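Local coordinates for Lmo1076 protein (Listeria monocytogenes serovar 1/2a, PDB 3FI7) that hydrolyses peptidoglycan as the virulence-associated autolysin Auto, a GH73 N-acetylglucosaminidase represented here by its catalytic domain, at residues P74-F79 with P114-S119; I56-L61 with S168-L173. All coordinates share one frame; numbering follows the deposited sequence.

Following the chain from the N terminus, helices 12-22 and 29-47 come first; helix 52-63 then carries 56-61, the opening half of contact 2. The loop after it holds 74-79; the antiparallel hairpin of strands 89-98 and 104-111 follows, and the chain then returns through 114-119 to start helix 116-129. Contact 1 thus closes a 34-residue excursion that contains the hairpin. Contact 2 closes only when helix 166-176 brings 168-173 back onto helix 52-63, so contact 1 is nested inside its loop. The two meet at Phe79, whose CE1 lies 3.7 Å from Ala59 N, so that helix 52-63 is packed by both the 74-79 loop and the C-terminal helix 166-176.

Contact 1: P74-F79 with P114-S119; sequences PNYNLF and PSHKES
Tyr76 lies across the N-terminal end of helix 116-129 in this lysozyme-like GH73 domain, its ring lying over Ser115 with one edge turned to His116. The contact is a loop laid over a capped helix start: Ser115 is the N-cap, its OG accepting from Lys117 N. Over one face of the tyrosine ring sits Ser115 CA, a CH-pi contact 3.9 Å from the centroid. The edge of that ring, led by CD2, points at the face of the His116 imidazole in a T-shaped pair with planes at 83°. From Leu78, CD2 comes within 3.5 Å of His116 NE2, and that nitrogen is also hydrogen-bonded to Gly71 O, which helps fix the rotation of the ring.

One turn further on, Ser119 fastens the loop backbone to the helix. Its OG stands anti to its own N (chi1 174°), which turns the hydroxyl to the loop, where it accepts from Leu78 N at 3.0 Å with an N-H...O angle of 152°. A water completes the join: it donates to Asn77 OD1, accepts from Phe79 N, and lies 2.7 Å from Ser119 OG.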
ATOM      1  N   PRO A  74      10.791   4.063 -13.736  1.00 54.56           N
ATOM      2  CA  PRO A  74      11.916   3.942 -12.805  1.00 55.11           C
ATOM      3  C   PRO A  74      11.792   4.800 -11.543  1.00 53.16           C
ATOM      4  O   PRO A  74      12.795   5.056 -10.887  1.00 57.09           O
ATOM      5  CB  PRO A  74      13.069   4.465 -13.648  1.00 53.20           C
ATOM      6  CG  PRO A  74      12.431   5.628 -14.384  1.00 50.02           C
ATOM      7  CD  PRO A  74      10.981   5.209 -14.646  1.00 47.87           C
ATOM      8  N   ASN A  75      10.583   5.229 -11.203  1.00 54.10           N
ATOM      9  CA  ASN A  75      10.392   6.095 -10.045  1.00 51.13           C
ATOM     10  C   ASN A  75      10.035   5.327  -8.776  1.00 45.65           C
ATOM     11  O   ASN A  75      10.525   5.643  -7.699  1.00 40.06           O
ATOM     12  CB  ASN A  75       9.326   7.137 -10.357  1.00 46.29           C
ATOM     13  CG  ASN A  75       9.611   7.871 -11.651  1.00 60.14           C
ATOM     14  OD1 ASN A  75      10.669   8.489 -11.805  1.00 58.92           O
ATOM     15  ND2 ASN A  75       8.679   7.795 -12.595  1.00 54.82           N
ATOM     16  N   TYR A  76       9.160   4.335  -8.916  1.00 37.64           N
ATOM     17  CA  TYR A  76       8.844   3.416  -7.826  1.00 45.00           C
ATOM     18  C   TYR A  76       8.156   4.089  -6.645  1.00 43.87           C
ATOM     19  O   TYR A  76       8.154   3.551  -5.545  1.00 41.48           O
ATOM     20  CB  TYR A  76      10.119   2.713  -7.345  1.00 44.52           C
ATOM     21  CG  TYR A  76      10.809   1.898  -8.417  1.00 51.98           C
ATOM     22  CD1 TYR A  76      12.003   2.326  -8.990  1.00 50.10           C
ATOM     23  CD2 TYR A  76      10.262   0.698  -8.862  1.00 53.79           C
ATOM     24  CE1 TYR A  76      12.634   1.573  -9.976  1.00 51.59           C
ATOM     25  CE2 TYR A  76      10.883  -0.056  -9.843  1.00 52.78           C
ATOM     26  CZ  TYR A  76      12.068   0.382 -10.394  1.00 57.77           C
ATOM     27  OH  TYR A  76      12.677  -0.379 -11.367  1.00 62.83           O
ATOM     28  N   ASN A  77       7.567   5.257  -6.879  1.00 41.86           N
ATOM     29  CA  ASN A  77       6.972   6.065  -5.816  1.00 38.44           C
ATOM     30  C   ASN A  77       5.494   5.713  -5.657  1.00 40.92           C
ATOM     31  O   ASN A  77       4.616   6.351  -6.260  1.00 39.23           O
ATOM     32  CB  ASN A  77       7.171   7.558  -6.148  1.00 35.17           C
ATOM     33  CG  ASN A  77       6.784   8.491  -5.006  1.00 35.44           C
ATOM     34  OD1 ASN A  77       6.002   8.138  -4.122  1.00 38.49           O
ATOM     35  ND2 ASN A  77       7.327   9.709  -5.037  1.00 41.17           N
ATOM     36  N   LEU A  78       5.224   4.688  -4.849  1.00 32.13           N
ATOM     37  CA  LEU A  78       3.876   4.126  -4.740  1.00 31.86           C
ATOM     38  C   LEU A  78       2.896   5.066  -4.067  1.00 36.50           C
ATOM     39  O   LEU A  78       1.699   5.034  -4.349  1.00 36.34           O
ATOM     40  CB  LEU A  78       3.895   2.797  -3.978  1.00 28.41           C
ATOM     41  CG  LEU A  78       4.722   1.668  -4.602  1.00 38.85           C
ATOM     42  CD1 LEU A  78       4.881   0.518  -3.607  1.00 33.25           C
ATOM     43  CD2 LEU A  78       4.108   1.190  -5.929  1.00 33.99           C
ATOM     44  N   PHE A  79       3.393   5.903  -3.169  1.00 34.50           N
ATOM     45  CA  PHE A  79       2.491   6.716  -2.371  1.00 36.24           C
ATOM     46  C   PHE A  79       2.436   8.171  -2.841  1.00 36.78           C
ATOM     47  O   PHE A  79       1.787   9.001  -2.219  1.00 34.41           O
ATOM     48  CB  PHE A  79       2.851   6.594  -0.889  1.00 29.84           C
ATOM     49  CG  PHE A  79       2.822   5.180  -0.379  1.00 31.33           C
ATOM     50  CD1 PHE A  79       1.665   4.648   0.170  1.00 31.42           C
ATOM     51  CD2 PHE A  79       3.949   4.375  -0.464  1.00 30.98           C
ATOM     52  CE1 PHE A  79       1.634   3.336   0.642  1.00 35.28           C
ATOM     53  CE2 PHE A  79       3.924   3.072   0.007  1.00 36.93           C
ATOM     54  CZ  PHE A  79       2.761   2.550   0.560  1.00 34.42           C
ATOM     55  N   PRO A 114      15.020   3.761  -5.555  1.00 53.17           N
ATOM     56  CA  PRO A 114      15.716   2.646  -6.218  1.00 49.86           C
ATOM     57  C   PRO A 114      14.770   1.493  -6.536  1.00 56.82           C
ATOM     58  O   PRO A 114      14.965   0.781  -7.523  1.00 56.51           O
ATOM     59  CB  PRO A 114      16.743   2.197  -5.173  1.00 47.85           C
ATOM     60  CG  PRO A 114      16.930   3.392  -4.280  1.00 50.36           C
ATOM     61  CD  PRO A 114      15.585   4.059  -4.229  1.00 49.07           C
ATOM     62  N   SER A 115      13.755   1.312  -5.698  1.00 53.37           N
ATOM     63  CA  SER A 115      12.763   0.265  -5.909  1.00 46.66           C
ATOM     64  C   SER A 115      11.578   0.474  -4.983  1.00 44.61           C
ATOM     65  O   SER A 115      11.567   1.392  -4.164  1.00 42.86           O
ATOM     66  CB  SER A 115      13.364  -1.114  -5.634  1.00 51.04           C
ATOM     67  OG  SER A 115      13.579  -1.297  -4.243  1.00 47.47           O
ATOM     68  N   HIS A 116      10.589  -0.401  -5.105  1.00 40.75           N
ATOM     69  CA  HIS A 116       9.403  -0.323  -4.274  1.00 41.64           C
ATOM     70  C   HIS A 116       9.731  -0.447  -2.787  1.00 47.35           C
ATOM     71  O   HIS A 116       8.988   0.054  -1.935  1.00 44.20           O
ATOM     72  CB  HIS A 116       8.393  -1.393  -4.687  1.00 38.36           C
ATOM     73  CG  HIS A 116       7.692  -1.087  -5.970  1.00 46.70           C
ATOM     74  ND1 HIS A 116       7.217  -2.066  -6.813  1.00 54.63           N
ATOM     75  CD2 HIS A 116       7.398   0.096  -6.561  1.00 49.26           C
ATOM     76  CE1 HIS A 116       6.646  -1.501  -7.863  1.00 60.60           C
ATOM     77  NE2 HIS A 116       6.742  -0.190  -7.734  1.00 57.64           N
ATOM     78  N   LYS A 117      10.841  -1.106  -2.474  1.00 40.87           N
ATOM     79  CA  LYS A 117      11.186  -1.339  -1.079  1.00 48.50           C
ATOM     80  C   LYS A 117      11.335  -0.032  -0.311  1.00 45.44           C
ATOM     81  O   LYS A 117      10.783   0.117   0.776  1.00 45.81           O
ATOM     82  CB  LYS A 117      12.463  -2.163  -0.946  1.00 47.90           C
ATOM     83  CG  LYS A 117      12.845  -2.425   0.503  1.00 52.10           C
ATOM     84  CD  LYS A 117      14.163  -3.165   0.616  1.00 60.19           C
ATOM     85  CE  LYS A 117      14.646  -3.210   2.056  1.00 66.46           C
ATOM     86  NZ  LYS A 117      15.995  -3.848   2.157  1.00 77.51           N
ATOM     87  N   GLU A 118      12.078   0.911  -0.880  1.00 39.08           N
ATOM     88  CA  GLU A 118      12.358   2.170  -0.195  1.00 37.94           C
ATOM     89  C   GLU A 118      11.094   3.028  -0.099  1.00 45.24           C
ATOM     90  O   GLU A 118      10.918   3.797   0.852  1.00 42.78           O
ATOM     91  CB  GLU A 118      13.490   2.929  -0.896  1.00 40.10           C
ATOM     92  CG  GLU A 118      14.866   2.271  -0.754  1.00 43.94           C
ATOM     93  CD  GLU A 118      15.088   1.085  -1.696  1.00 53.84           C
ATOM     94  OE1 GLU A 118      16.040   0.314  -1.461  1.00 64.88           O
ATOM     95  OE2 GLU A 118      14.331   0.918  -2.674  1.00 57.60           O
ATOM     96  N   SER A 119      10.214   2.880  -1.086  1.00 40.62           N
ATOM     97  CA  SER A 119       8.919   3.557  -1.086  1.00 38.73           C
ATOM     98  C   SER A 119       8.032   3.033   0.064  1.00 36.52           C
ATOM     99  O   SER A 119       7.449   3.819   0.824  1.00 32.62           O
ATOM    100  CB  SER A 119       8.240   3.371  -2.451  1.00 38.73           C
ATOM    101  OG  SER A 119       6.924   3.891  -2.469  1.00 38.44           O
TER
HETATM  102  O   HOH W   1       6.280   6.424  -1.884  1.00 43.10           O

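Contact 2: I56-L61 with S168-L173; sequences IAQAAL and SKLNTL
Leu170 pushes its CD2 methyl into a shallow hollow on helix 52-63, bounded by Ala57, Gln58 and Leu61. The two helices belong to the helical body of this GH73 domain. Their short segments run at 109° to each other with 9.1 Å between axes, so the packing is a compact crossing and not a long shared seam. The methyl is met from several directions: Ala57 CB is 3.8 Å from Leu170 CD2, Gln58 N lies 3.7 Å from that same atom, and Leu61 CD2 reaches it at 3.9 Å.

Ala57 is the low point of the surface. With only a methyl to offer, it lets the partner backbone come close, its CA 5.7 Å from that of Leu170, and its CB tucks between Leu170 and Leu173. Leu173 is the second bump: its CD1 settles beside Ala57 O at 3.6 Å, a carbonyl already engaged by Leu61 N in the helix, and also reaches Leu61 CB at 4.0 Å. Leu61 answers from the other helix. Its chi1 of -169° swings the isobutyl group away from the backbone N, and the side chain crosses that of Leu170 at about a right angle, while its CD2 meets Lys169 CB at the margin of the contact. The rest of the lysine leads away to a salt bridge with Asp163.

Gln58 gives this interface mainly its CG and backbone; its buried amide is held elsewhere, NE2 by Tyr166 OH and OE1 by Asn123 ND2. Around the crossing, helix 149-156 packs on Leu170 and Gln58 through Leu156, Trp65 touches both Ala60 and Leu173, and helix 29-47 packs against Ile56, Ala59 and Ala60.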
ATOM      1  N   ILE A  56      -0.125  -2.929   2.473  1.00 28.19           N
ATOM      2  CA  ILE A  56      -0.330  -3.450   1.132  1.00 31.28           C
ATOM      3  C   ILE A  56      -1.580  -2.812   0.532  1.00 29.11           C
ATOM      4  O   ILE A  56      -1.577  -2.410  -0.623  1.00 34.84           O
ATOM      5  CB  ILE A  56      -0.442  -4.995   1.130  1.00 29.04           C
ATOM      6  CG1 ILE A  56       0.892  -5.622   1.544  1.00 30.14           C
ATOM      7  CG2 ILE A  56      -0.868  -5.500  -0.232  1.00 26.31           C
ATOM      8  CD1 ILE A  56       0.764  -7.036   2.099  1.00 33.90           C
ATOM      9  N   ALA A  57      -2.642  -2.703   1.325  1.00 29.81           N
ATOM     10  CA  ALA A  57      -3.867  -2.058   0.849  1.00 31.94           C
ATOM     11  C   ALA A  57      -3.621  -0.590   0.494  1.00 33.62           C
ATOM     12  O   ALA A  57      -4.094  -0.105  -0.532  1.00 33.45           O
ATOM     13  CB  ALA A  57      -4.967  -2.174   1.878  1.00 28.97           C
ATOM     14  N   GLN A  58      -2.867   0.114   1.332  1.00 30.15           N
ATOM     15  CA  GLN A  58      -2.522   1.501   1.032  1.00 31.37           C
ATOM     16  C   GLN A  58      -1.724   1.605  -0.254  1.00 33.48           C
ATOM     17  O   GLN A  58      -1.991   2.477  -1.080  1.00 33.14           O
ATOM     18  CB  GLN A  58      -1.736   2.150   2.175  1.00 29.29           C
ATOM     19  CG  GLN A  58      -2.600   2.748   3.250  1.00 29.09           C
ATOM     20  CD  GLN A  58      -1.854   3.780   4.072  1.00 38.61           C
ATOM     21  OE1 GLN A  58      -0.944   3.445   4.828  1.00 36.91           O
ATOM     22  NE2 GLN A  58      -2.240   5.047   3.931  1.00 33.06           N
ATOM     23  N   ALA A  59      -0.751   0.711  -0.432  1.00 33.17           N
ATOM     24  CA  ALA A  59       0.089   0.772  -1.624  1.00 32.94           C
ATOM     25  C   ALA A  59      -0.735   0.566  -2.880  1.00 31.30           C
ATOM     26  O   ALA A  59      -0.519   1.255  -3.869  1.00 34.27           O
ATOM     27  CB  ALA A  59       1.219  -0.232  -1.560  1.00 26.76           C
ATOM     28  N   ALA A  60      -1.685  -0.369  -2.835  1.00 29.32           N
ATOM     29  CA  ALA A  60      -2.510  -0.666  -4.004  1.00 32.74           C
ATOM     30  C   ALA A  60      -3.418   0.511  -4.319  1.00 32.44           C
ATOM     31  O   ALA A  60      -3.624   0.861  -5.479  1.00 30.17           O
ATOM     32  CB  ALA A  60      -3.345  -1.924  -3.783  1.00 26.27           C
ATOM     33  N   LEU A  61      -3.949   1.118  -3.268  1.00 31.72           N
ATOM     34  CA  LEU A  61      -4.891   2.215  -3.408  1.00 40.01           C
ATOM     35  C   LEU A  61      -4.215   3.491  -3.921  1.00 41.61           C
ATOM     36  O   LEU A  61      -4.718   4.133  -4.845  1.00 40.37           O
ATOM     37  CB  LEU A  61      -5.579   2.470  -2.064  1.00 40.43           C
ATOM     38  CG  LEU A  61      -6.778   3.404  -2.025  1.00 41.56           C
ATOM     39  CD1 LEU A  61      -7.904   2.871  -2.910  1.00 34.58           C
ATOM     40  CD2 LEU A  61      -7.245   3.571  -0.588  1.00 42.37           C
ATOM     41  N   SER A 168     -13.100   2.527   4.686  1.00 34.53           N
ATOM     42  CA  SER A 168     -13.944   1.555   4.012  1.00 36.61           C
ATOM     43  C   SER A 168     -13.260   0.978   2.756  1.00 37.09           C
ATOM     44  O   SER A 168     -13.346  -0.217   2.493  1.00 33.60           O
ATOM     45  CB  SER A 168     -15.295   2.195   3.669  1.00 32.04           C
ATOM     46  OG  SER A 168     -15.946   1.465   2.649  1.00 49.79           O
ATOM     47  N   LYS A 169     -12.577   1.827   1.991  1.00 31.48           N
ATOM     48  CA  LYS A 169     -11.806   1.360   0.841  1.00 32.75           C
ATOM     49  C   LYS A 169     -10.685   0.404   1.244  1.00 39.37           C
ATOM     50  O   LYS A 169     -10.540  -0.664   0.648  1.00 35.02           O
ATOM     51  CB  LYS A 169     -11.218   2.535   0.064  1.00 28.45           C
ATOM     52  CG  LYS A 169     -12.287   3.446  -0.514  1.00 36.66           C
ATOM     53  CD  LYS A 169     -11.684   4.665  -1.183  1.00 41.60           C
ATOM     54  CE  LYS A 169     -12.762   5.702  -1.458  1.00 43.76           C
ATOM     55  NZ  LYS A 169     -12.197   6.940  -2.034  1.00 46.66           N
ATOM     56  N   LEU A 170      -9.890   0.785   2.246  1.00 27.94           N
ATOM     57  CA  LEU A 170      -8.830  -0.092   2.725  1.00 31.60           C
ATOM     58  C   LEU A 170      -9.407  -1.424   3.209  1.00 36.16           C
ATOM     59  O   LEU A 170      -8.880  -2.484   2.880  1.00 30.22           O
ATOM     60  CB  LEU A 170      -8.030   0.559   3.852  1.00 28.46           C
ATOM     61  CG  LEU A 170      -7.202   1.779   3.474  1.00 37.00           C
ATOM     62  CD1 LEU A 170      -6.560   2.408   4.723  1.00 27.89           C
ATOM     63  CD2 LEU A 170      -6.158   1.407   2.438  1.00 31.09           C
ATOM     64  N   ASN A 171     -10.481  -1.362   3.994  1.00 32.87           N
ATOM     65  CA  ASN A 171     -11.126  -2.577   4.488  1.00 37.00           C
ATOM     66  C   ASN A 171     -11.606  -3.487   3.361  1.00 36.90           C
ATOM     67  O   ASN A 171     -11.523  -4.703   3.467  1.00 32.69           O
ATOM     68  CB  ASN A 171     -12.295  -2.251   5.415  1.00 26.92           C
ATOM     69  CG  ASN A 171     -11.852  -1.549   6.691  1.00 37.51           C
ATOM     70  OD1 ASN A 171     -10.680  -1.592   7.063  1.00 36.34           O
ATOM     71  ND2 ASN A 171     -12.797  -0.903   7.370  1.00 35.28           N
ATOM     72  N   THR A 172     -12.104  -2.894   2.280  1.00 33.95           N
ATOM     73  CA  THR A 172     -12.606  -3.683   1.168  1.00 28.67           C
ATOM     74  C   THR A 172     -11.456  -4.389   0.440  1.00 30.78           C
ATOM     75  O   THR A 172     -11.576  -5.553   0.079  1.00 32.85           O
ATOM     76  CB  THR A 172     -13.435  -2.831   0.192  1.00 35.27           C
ATOM     77  OG1 THR A 172     -14.550  -2.262   0.887  1.00 37.32           O
ATOM     78  CG2 THR A 172     -13.948  -3.681  -0.976  1.00 31.56           C
ATOM     79  N   LEU A 173     -10.345  -3.688   0.235  1.00 29.33           N
ATOM     80  CA  LEU A 173      -9.165  -4.310  -0.355  1.00 34.62           C
ATOM     81  C   LEU A 173      -8.676  -5.443   0.534  1.00 31.22           C
ATOM     82  O   LEU A 173      -8.389  -6.537   0.063  1.00 31.35           O
ATOM     83  CB  LEU A 173      -8.047  -3.291  -0.533  1.00 33.49           C
ATOM     84  CG  LEU A 173      -8.226  -2.310  -1.686  1.00 35.59           C
ATOM     85  CD1 LEU A 173      -7.502  -1.011  -1.406  1.00 38.54           C
ATOM     86  CD2 LEU A 173      -7.702  -2.945  -2.946  1.00 40.87           C
TER